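Long-range contact in 83aa long hypothetical transcriptional regulator asnC (Sulfolobus tokodaii, PDB 2ZBC), which is a stand-alone RAM module protein that binds isoleucine and is probably a ligand-sensing regulator of the Lrp/AsnC family: residues I5-T10 with S68-I73. Residues are numbered along the deposited sequence; the frame is centred on the assembly and turned at random.
With ILE (isoleucine), chain I.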
loop_
_atom_site.group_PDB
_atom_site.type_symbol
_atom_site.label_atom_id
_atom_site.label_comp_id
_atom_site.label_asym_id
_atom_site.label_seq_id
_atom_site.Cartn_x
_atom_site.Cartn_y
_atom_site.Cartn_z
ATOM N N ILE A 5 -5.769 -16.570 8.613
ATOM C CA ILE A 5 -5.603 -16.626 7.186
ATOM C C ILE A 5 -4.331 -15.904 6.857
ATOM O O ILE A 5 -4.165 -14.759 7.314
ATOM C CB ILE A 5 -6.762 -15.945 6.546
ATOM C CG1 ILE A 5 -8.083 -16.627 6.836
ATOM C CG2 ILE A 5 -6.582 -15.844 4.993
ATOM C CD1 ILE A 5 -8.230 -17.893 6.239
ATOM N N VAL A 6 -3.408 -16.564 6.118
ATOM C CA VAL A 6 -2.120 -15.999 5.810
ATOM C C VAL A 6 -2.025 -15.730 4.313
ATOM O O VAL A 6 -2.264 -16.622 3.506
ATOM C CB VAL A 6 -0.977 -16.937 6.229
ATOM C CG1 VAL A 6 0.347 -16.294 6.008
ATOM C CG2 VAL A 6 -1.110 -17.316 7.735
ATOM N N LEU A 7 -1.710 -14.497 3.966
ATOM C CA LEU A 7 -1.536 -14.097 2.571
ATOM C C LEU A 7 -0.019 -14.170 2.254
ATOM O O LEU A 7 0.815 -13.545 2.943
ATOM C CB LEU A 7 -2.057 -12.677 2.335
ATOM C CG LEU A 7 -3.507 -12.450 2.817
ATOM C CD1 LEU A 7 -3.912 -11.022 2.763
ATOM C CD2 LEU A 7 -4.430 -13.338 2.001
ATOM N N ILE A 8 0.351 -14.954 1.260
ATOM C CA ILE A 8 1.774 -15.204 1.010
ATOM C C ILE A 8 2.139 -14.568 -0.315
ATOM O O ILE A 8 1.389 -14.711 -1.275
ATOM C CB ILE A 8 2.002 -16.695 0.967
ATOM C CG1 ILE A 8 1.683 -17.337 2.335
ATOM C CG2 ILE A 8 3.437 -17.001 0.681
ATOM C CD1 ILE A 8 1.736 -18.835 2.265
ATOM N N ASN A 9 3.304 -13.922 -0.388
ATOM C CA ASN A 9 3.901 -13.526 -1.657
ATOM C C ASN A 9 5.111 -14.360 -1.795
ATOM O O ASN A 9 5.907 -14.490 -0.833
ATOM C CB ASN A 9 4.295 -12.032 -1.754
ATOM C CG ASN A 9 3.080 -11.139 -2.087
ATOM O OD1 ASN A 9 2.809 -10.740 -3.278
ATOM N ND2 ASN A 9 2.362 -10.797 -1.042
ATOM N N THR A 10 5.320 -14.869 -3.009
ATOM C CA THR A 10 6.508 -15.701 -3.289
ATOM C C THR A 10 7.501 -14.918 -4.164
ATOM O O THR A 10 7.155 -13.874 -4.685
ATOM C CB THR A 10 6.138 -16.980 -4.048
ATOM O OG1 THR A 10 5.573 -16.684 -5.333
ATOM C CG2 THR A 10 5.054 -17.743 -3.322
ATOM N N SER A 68 7.250 -12.930 1.456
ATOM C CA SER A 68 6.549 -12.256 2.545
ATOM C C SER A 68 5.277 -12.989 2.912
ATOM O O SER A 68 4.722 -13.800 2.132
ATOM C CB SER A 68 6.311 -10.810 2.120
ATOM O OG SER A 68 5.372 -10.697 1.129
ATOM N N THR A 69 4.830 -12.725 4.132
ATOM C CA THR A 69 3.522 -13.209 4.627
ATOM C C THR A 69 2.826 -12.090 5.398
ATOM O O THR A 69 3.483 -11.291 6.098
ATOM C CB THR A 69 3.677 -14.443 5.514
ATOM O OG1 THR A 69 4.398 -14.081 6.708
ATOM C CG2 THR A 69 4.466 -15.533 4.866
ATOM N N LEU A 70 1.493 -12.094 5.307
ATOM C CA LEU A 70 0.653 -11.210 6.069
ATOM C C LEU A 70 -0.396 -12.102 6.759
ATOM O O LEU A 70 -1.260 -12.653 6.067
ATOM C CB LEU A 70 -0.015 -10.249 5.100
ATOM C CG LEU A 70 -0.708 -9.007 5.634
ATOM C CD1 LEU A 70 -1.059 -8.040 4.545
ATOM C CD2 LEU A 70 -1.896 -9.313 6.401
ATOM N N THR A 71 -0.320 -12.226 8.059
ATOM C CA THR A 71 -1.203 -13.143 8.852
ATOM C C THR A 71 -2.322 -12.330 9.432
ATOM O O THR A 71 -2.085 -11.342 10.084
ATOM C CB THR A 71 -0.377 -13.834 9.993
ATOM O OG1 THR A 71 0.662 -14.633 9.410
ATOM C CG2 THR A 71 -1.263 -14.821 10.898
HETATM N N MSE A 72 -3.542 -12.751 9.147
HETATM C CA MSE A 72 -4.708 -12.100 9.595
HETATM C C MSE A 72 -5.285 -13.047 10.675
HETATM O O MSE A 72 -5.798 -14.107 10.352
HETATM C CB MSE A 72 -5.676 -11.974 8.415
HETATM C CG MSE A 72 -5.075 -10.993 7.310
HETATM SE SE MSE A 72 -6.451 -10.719 5.947
HETATM C CE MSE A 72 -6.293 -12.404 5.113
ATOM N N ILE A 73 -5.143 -12.662 11.917
ATOM C CA ILE A 73 -5.729 -13.409 13.024
ATOM C C ILE A 73 -7.223 -13.287 12.913
ATOM O O ILE A 73 -7.755 -12.200 12.727
ATOM C CB ILE A 73 -5.219 -12.858 14.417
ATOM C CG1 ILE A 73 -3.686 -12.900 14.493
ATOM C CG2 ILE A 73 -5.873 -13.669 15.536
ATOM C CD1 ILE A 73 -3.168 -14.260 14.451
HETATM N N ILE I . 4.149 -10.158 10.423
HETATM C CA ILE I . 4.315 -11.526 9.840
HETATM C C ILE I . 2.971 -12.167 9.433
HETATM O O ILE I . 1.935 -11.520 9.761
HETATM C CB ILE I . 5.010 -12.439 10.833
HETATM C CG1 ILE I . 4.096 -12.820 11.993
HETATM C CG2 ILE I . 6.168 -11.706 11.445
HETATM C CD1 ILE I . 4.802 -13.667 12.995
HETATM O OXT ILE I . 2.978 -13.278 8.795
HETATM O O HOH W 1 2.564 -11.032 1.910
#
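The selenomethionine methyl CE of M72 is the bump that fits a hollow between I5 and L7 on the neighbouring antiparallel strand. It lies 3.5 Å from I5 CG2, tighter than usual carbon contact, and 3.6 Å from L7 CG, with both L7 methyls also close. A bend at chi3 (-75°) turns CE back across the strand boundary. On this same face L7 CB meets L70 CB at 4.2 Å, and L7 of the second subunit packs on L7, so the apolar patch continues into the interface. Cutting L7 back to an alanine is likely to leave the M72 methyl without one wall of its hollow and to weaken that intersubunit packing.

Six backbone hydrogen bonds, two in each of the pairs I5–M72, L7–L70 and N9–S68, fix the register; L7 N to L70 O is nearly straight at 175°. A water also donates to L7 O and hydrogen-bonds to S68 OG.

On the other face, V6 fits its methyls against the threonine flanks: CG1 lies 3.8 Å from T69 CB, CG2 3.6 Å from T71 OG1. Both hydroxyls donate to one carboxylate oxygen of the bound isoleucine, T69 OG1 to OXT at 2.6 Å and T71 OG1 to OXT at 2.8 Å. R61 NH1 is also hydrogen-bonded to T69 OG1, and the third subunit adds ligand bonds from G36 N, D39 OD1 and V34 O. Both faces of this ferredoxin-like RAM sheet thus bury hydrocarbon, but here two hydroxyls and the outward-pointing T71 N-H, bonded to ligand O, match an amino-acid carboxylate.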